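Side-chain contacts in methyltransferase (PDB 5N5D), which probably transfers a methyl group from S-adenosylmethionine to a hydroxyl oxygen of an intermediate or precursor during tomaymycin biosynthesis: residues 56-61 / 80-85; 169-174 / 188-193. All blocks are in the same frame, centred on the assembly; numbering follows the deposited sequence. Where two conformers were deposited one is given.

Contact 1: residues 56-61 / 80-85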
loop_
_atom_site.group_PDB
_atom_site.type_symbol
_atom_site.label_atom_id
_atom_site.label_comp_id
_atom_site.label_asym_id
_atom_site.label_seq_id
_atom_site.Cartn_x
_atom_site.Cartn_y
_atom_site.Cartn_z
ATOM N N LEU A 56 -5.575 4.891 -1.214
ATOM C CA LEU A 56 -5.915 4.422 0.127
ATOM C C LEU A 56 -7.075 5.215 0.710
ATOM O O LEU A 56 -7.991 4.638 1.306
ATOM C CB LEU A 56 -4.695 4.514 1.041
ATOM C CG LEU A 56 -3.557 3.547 0.721
ATOM C CD1 LEU A 56 -2.313 3.915 1.519
ATOM C CD2 LEU A 56 -3.953 2.097 0.986
ATOM N N ALA A 57 -7.055 6.541 0.555
ATOM C CA ALA A 57 -8.161 7.356 1.048
ATOM C C ALA A 57 -9.468 6.981 0.363
ATOM O O ALA A 57 -10.522 6.902 1.007
ATOM C CB ALA A 57 -7.848 8.837 0.837
ATOM N N ARG A 58 -9.428 6.761 -0.952
ATOM C CA ARG A 58 -10.653 6.425 -1.672
ATOM C C ARG A 58 -11.152 5.032 -1.301
ATOM O O ARG A 58 -12.362 4.812 -1.159
ATOM C CB ARG A 58 -10.414 6.542 -3.174
ATOM C CG ARG A 58 -10.198 7.982 -3.623
ATOM C CD ARG A 58 -9.872 8.090 -5.084
ATOM N NE ARG A 58 -10.993 7.723 -5.939
ATOM C CZ ARG A 58 -10.989 7.868 -7.257
ATOM N NH1 ARG A 58 -9.927 8.375 -7.870
ATOM N NH2 ARG A 58 -12.046 7.507 -7.956
ATOM N N LEU A 59 -10.234 4.084 -1.108
ATOM C CA LEU A 59 -10.636 2.745 -0.692
ATOM C C LEU A 59 -11.302 2.773 0.676
ATOM O O LEU A 59 -12.251 2.025 0.929
ATOM C CB LEU A 59 -9.418 1.822 -0.675
ATOM C CG LEU A 59 -8.915 1.391 -2.048
ATOM C CD1 LEU A 59 -7.545 0.756 -1.900
ATOM C CD2 LEU A 59 -9.895 0.420 -2.688
ATOM N N ARG A 60 -10.796 3.612 1.575
ATOM C CA ARG A 60 -11.395 3.811 2.889
ATOM C C ARG A 60 -12.680 4.628 2.827
ATOM O O ARG A 60 -13.417 4.670 3.818
ATOM C CB ARG A 60 -10.369 4.498 3.797
ATOM C CG ARG A 60 -10.822 4.810 5.227
ATOM C CD ARG A 60 -11.064 3.553 6.044
ATOM N NE ARG A 60 -12.373 2.960 5.779
ATOM C CZ ARG A 60 -12.837 1.859 6.364
ATOM N NH1 ARG A 60 -12.109 1.208 7.269
ATOM N NH2 ARG A 60 -14.043 1.407 6.047
ATOM N N GLN A 61 -12.984 5.245 1.682
ATOM C CA GLN A 61 -14.091 6.194 1.583
ATOM C C GLN A 61 -13.959 7.263 2.663
ATOM O O GLN A 61 -14.927 7.631 3.338
ATOM C CB GLN A 61 -15.443 5.486 1.668
ATOM C CG GLN A 61 -15.627 4.395 0.630
ATOM C CD GLN A 61 -16.988 3.739 0.711
ATOM O OE1 GLN A 61 -17.352 3.160 1.734
ATOM N NE2 GLN A 61 -17.755 3.835 -0.369
ATOM N N ALA A 80 -6.648 15.553 -0.847
ATOM C CA ALA A 80 -7.888 16.308 -0.988
ATOM C C ALA A 80 -8.698 15.822 -2.179
ATOM O O ALA A 80 -9.931 15.842 -2.139
ATOM C CB ALA A 80 -7.587 17.801 -1.123
ATOM N N ARG A 81 -8.030 15.368 -3.243
ATOM C CA ARG A 81 -8.759 14.906 -4.417
ATOM C C ARG A 81 -9.422 13.549 -4.214
ATOM O O ARG A 81 -10.219 13.137 -5.067
ATOM C CB ARG A 81 -7.819 14.873 -5.621
ATOM C CG ARG A 81 -7.581 16.260 -6.183
ATOM C CD ARG A 81 -6.664 16.269 -7.391
ATOM N NE ARG A 81 -6.712 17.573 -8.041
ATOM C CZ ARG A 81 -5.841 18.001 -8.948
ATOM N NH1 ARG A 81 -4.834 17.227 -9.324
ATOM N NH2 ARG A 81 -5.972 19.213 -9.470
ATOM N N ALA A 82 -9.129 12.856 -3.116
ATOM C CA ALA A 82 -9.847 11.643 -2.758
ATOM C C ALA A 82 -11.167 11.938 -2.056
ATOM O O ALA A 82 -11.979 11.023 -1.890
ATOM C CB ALA A 82 -8.981 10.770 -1.852
ATOM N N LEU A 83 -11.396 13.186 -1.647
ATOM C CA LEU A 83 -12.503 13.504 -0.764
ATOM C C LEU A 83 -13.815 13.669 -1.526
ATOM O O LEU A 83 -13.828 14.141 -2.665
ATOM C CB LEU A 83 -12.231 14.796 -0.010
ATOM C CG LEU A 83 -11.110 14.783 1.024
ATOM C CD1 LEU A 83 -10.775 16.207 1.449
ATOM C CD2 LEU A 83 -11.522 13.948 2.222
ATOM N N PRO A 84 -14.934 13.345 -0.886
ATOM C CA PRO A 84 -16.238 13.708 -1.430
ATOM C C PRO A 84 -16.491 15.192 -1.251
ATOM O O PRO A 84 -15.768 15.867 -0.504
ATOM C CB PRO A 84 -17.207 12.876 -0.582
ATOM C CG PRO A 84 -16.524 12.808 0.734
ATOM C CD PRO A 84 -15.058 12.661 0.412
ATOM N N PRO A 85 -17.527 15.736 -1.889
ATOM C CA PRO A 85 -17.753 17.186 -1.798
ATOM C C PRO A 85 -18.007 17.697 -0.392
ATOM O O PRO A 85 -17.835 18.897 -0.157
ATOM C CB PRO A 85 -18.977 17.403 -2.694
ATOM C CG PRO A 85 -18.958 16.259 -3.633
ATOM C CD PRO A 85 -18.430 15.098 -2.861
#
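The guanidinium plane of Arg58 offers neither face nor edge to 80-85; the part of this side chain that touches Ala82 is the aliphatic CG, whose distance to Ala82 CB is 3.5 Å. The flat group is held instead within its own helix, where NH1 is hydrogen-bonded to NE2 of His54, a residue that the Ala82 side chain also touches. With CG set anti to the carbonyl carbon (chi1 -68°), the methylene lies alongside the opposing methyl, and beyond CG the chain, bent at chi3 (68°), leads the guanidinium away from Ala82 toward His54. From a direction roughly at right angles to this approach, Ala57 CB meets the same methyl, Ala82 CB, again at 3.5 Å. Ala82 therefore presses a single carbon between two neighbouring residues of the helix, and both carbon-carbon approaches are tight. The small alanine side chains are consistent with this close approach of the backbones, Arg58 CA and Ala82 CA being 5.4 Å apart. In the Rossmann-like fold the contact joins the last turn of helix 47-60 to the loop that leads from helix 74-80 into strand 88-93, with strand 64-68 next to both, since Ala57 and Leu83 each touch Ile65. Ala82 occupies the third position of a type I turn, closed by a hydrogen bond from Leu83 N to Ala80 O of 3.1 Å. Three residues beyond Arg58 the helix ends in a Schellman motif, with positive phi at Gln61 and two bonds back into the last turn. Arg58 also packs on Thr225 of the second subunit, while Arg81 turns away to a salt bridge with Asp25.

Contact 2: residues 169-174 / 188-193; sequences DNVVLG and QGVRRF
Val190 meets the loop with both methyls of its fork. CG2 and Leu173 CD1 reach toward each other tip to tip, 3.5 Å apart, while Val190 CG1 sits by the backbone of Val171, 3.3 Å from Val171 O and 3.9 Å from Val171 CB. That carbonyl oxygen is buried without any hydrogen-bonding partner in the model, so a methyl group covers it in place of a donor. The split is set by chi1 of Val190 (173°), which places CG1 anti to the backbone N and CG2 anti to the carbonyl carbon. Leu173 has left-handed backbone angles, and its side chain also rests on Val187, one turn earlier in the same helix as Val190. Further out, Ile149 of helix 149-158 packs on Val190, and Thr220 and His194 pack on Val171. Asn170 ND2 is hydrogen-bonded to Asp217 OD2, tying the start of the loop to the head of strand 217-224. Phe17 of the second subunit covers Val171 and Val172. This is the loop leaving the C-terminal end of parallel strand 165-169, the end of the sheet at which Rossmann-like methyltransferases bind their cofactor, folded back onto the following helix 185-198.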
loop_
_atom_site.group_PDB
_atom_site.type_symbol
_atom_site.label_atom_id
_atom_site.label_comp_id
_atom_site.label_asym_id
_atom_site.label_seq_id
_atom_site.Cartn_x
_atom_site.Cartn_y
_atom_site.Cartn_z
ATOM N N ASP A 169 5.084 8.186 7.016
ATOM C CA ASP A 169 6.126 8.152 6.000
ATOM C C ASP A 169 7.520 8.164 6.628
ATOM O O ASP A 169 7.719 8.599 7.768
ATOM C CB ASP A 169 5.988 9.332 5.035
ATOM C CG ASP A 169 6.576 9.042 3.655
ATOM O OD1 ASP A 169 6.972 7.881 3.403
ATOM O OD2 ASP A 169 6.634 9.971 2.812
ATOM N N ASN A 170 8.479 7.650 5.854
ATOM C CA ASN A 170 9.916 7.799 6.108
ATOM C C ASN A 170 10.357 7.111 7.403
ATOM O O ASN A 170 11.069 7.687 8.229
ATOM C CB ASN A 170 10.301 9.281 6.109
ATOM C CG ASN A 170 9.878 9.995 4.829
ATOM O OD1 ASN A 170 9.236 11.047 4.874
ATOM N ND2 ASN A 170 10.223 9.415 3.681
ATOM N N VAL A 171 9.976 5.840 7.552
ATOM C CA VAL A 171 10.216 5.098 8.786
ATOM C C VAL A 171 11.472 4.224 8.715
ATOM O O VAL A 171 11.730 3.467 9.652
ATOM C CB VAL A 171 8.998 4.237 9.169
ATOM C CG1 VAL A 171 7.785 5.104 9.443
ATOM C CG2 VAL A 171 8.703 3.184 8.096
ATOM N N VAL A 172 12.261 4.307 7.648
ATOM C CA VAL A 172 13.381 3.387 7.459
ATOM C C VAL A 172 14.706 4.009 7.884
ATOM O O VAL A 172 15.558 3.325 8.452
ATOM C CB VAL A 172 13.421 2.904 5.991
ATOM C CG1 VAL A 172 14.768 2.271 5.642
ATOM C CG2 VAL A 172 12.304 1.896 5.755
ATOM N N LEU A 173 14.896 5.302 7.624
ATOM C CA LEU A 173 16.075 6.029 8.097
ATOM C C LEU A 173 17.369 5.322 7.693
ATOM O O LEU A 173 18.303 5.176 8.490
ATOM C CB LEU A 173 16.012 6.232 9.611
ATOM C CG LEU A 173 14.891 7.162 10.079
ATOM C CD1 LEU A 173 14.138 6.540 11.224
ATOM C CD2 LEU A 173 15.468 8.500 10.497
ATOM N N GLY A 174 17.435 4.888 6.435
ATOM C CA GLY A 174 18.620 4.241 5.921
ATOM C C GLY A 174 18.952 2.919 6.570
ATOM O O GLY A 174 20.064 2.416 6.389
ATOM N N GLN A 188 15.083 7.065 17.206
ATOM C CA GLN A 188 14.470 6.569 18.429
ATOM C C GLN A 188 12.964 6.802 18.428
ATOM O O GLN A 188 12.213 5.995 18.993
ATOM C CB GLN A 188 15.130 7.214 19.646
ATOM C CG GLN A 188 16.578 6.765 19.876
ATOM C CD GLN A 188 16.715 5.250 20.066
ATOM O OE1 GLN A 188 15.842 4.600 20.649
ATOM N NE2 GLN A 188 17.813 4.685 19.565
ATOM N N GLY A 189 12.500 7.870 17.776
ATOM C CA GLY A 189 11.066 8.093 17.669
ATOM C C GLY A 189 10.371 7.042 16.822
ATOM O O GLY A 189 9.289 6.558 17.176
ATOM N N VAL A 190 10.979 6.675 15.692
ATOM C CA VAL A 190 10.397 5.642 14.844
ATOM C C VAL A 190 10.405 4.304 15.568
ATOM O O VAL A 190 9.441 3.537 15.488
ATOM C CB VAL A 190 11.141 5.572 13.498
ATOM C CG1 VAL A 190 10.653 4.381 12.659
ATOM C CG2 VAL A 190 10.940 6.873 12.723
ATOM N N ARG A 191 11.483 4.006 16.294
ATOM C CA ARG A 191 11.530 2.765 17.062
ATOM C C ARG A 191 10.454 2.754 18.137
ATOM O O ARG A 191 9.727 1.765 18.297
ATOM C CB ARG A 191 12.915 2.590 17.679
ATOM C CG ARG A 191 14.007 2.248 16.667
ATOM C CD ARG A 191 15.374 2.137 17.326
ATOM N NE ARG A 191 15.378 1.239 18.480
ATOM C CZ ARG A 191 15.541 -0.080 18.412
ATOM N NH1 ARG A 191 15.701 -0.691 17.248
ATOM N NH2 ARG A 191 15.532 -0.799 19.522
ATOM N N ARG A 192 10.340 3.852 18.887
ATOM C CA ARG A 192 9.309 3.955 19.916
ATOM C C ARG A 192 7.923 3.728 19.322
ATOM O O ARG A 192 7.075 3.057 19.923
ATOM C CB ARG A 192 9.392 5.330 20.583
ATOM C CG ARG A 192 8.346 5.637 21.655
ATOM C CD ARG A 192 8.806 5.225 23.031
ATOM N NE ARG A 192 8.809 3.776 23.171
ATOM C CZ ARG A 192 7.776 3.052 23.590
ATOM N NH1 ARG A 192 7.895 1.736 23.675
ATOM N NH2 ARG A 192 6.626 3.630 23.927
ATOM N N PHE A 193 7.681 4.282 18.134
ATOM C CA PHE A 193 6.385 4.142 17.476
ATOM C C PHE A 193 6.091 2.684 17.140
ATOM O O PHE A 193 4.984 2.186 17.383
ATOM C CB PHE A 193 6.387 5.030 16.229
ATOM C CG PHE A 193 5.340 4.688 15.204
ATOM C CD1 PHE A 193 3.996 4.705 15.522
ATOM C CD2 PHE A 193 5.715 4.394 13.905
ATOM C CE1 PHE A 193 3.040 4.410 14.560
ATOM C CE2 PHE A 193 4.766 4.103 12.937
ATOM C CZ PHE A 193 3.430 4.108 13.267
#

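How the contacts relate
Contacts 1 and 2 lie on opposite sides of the chain's centre, 26 Å apart between their own centres, and do not touch. Each sets a helix against a loop without a hydrogen bond between the segments, yet their surroundings differ. Contact 1 is partly buried, and an arginine supplies one of its carbons; contact 2 is buried, made by branched aliphatic side chains and a buried carbonyl oxygen with no hydrogen-bond partner in the model. Strand 165-169 relates them indirectly: Leu56 and Arg60, from the helix of contact 1, touch this strand, and the loop of contact 2 leaves its end. Both also border the second subunit, through different residues.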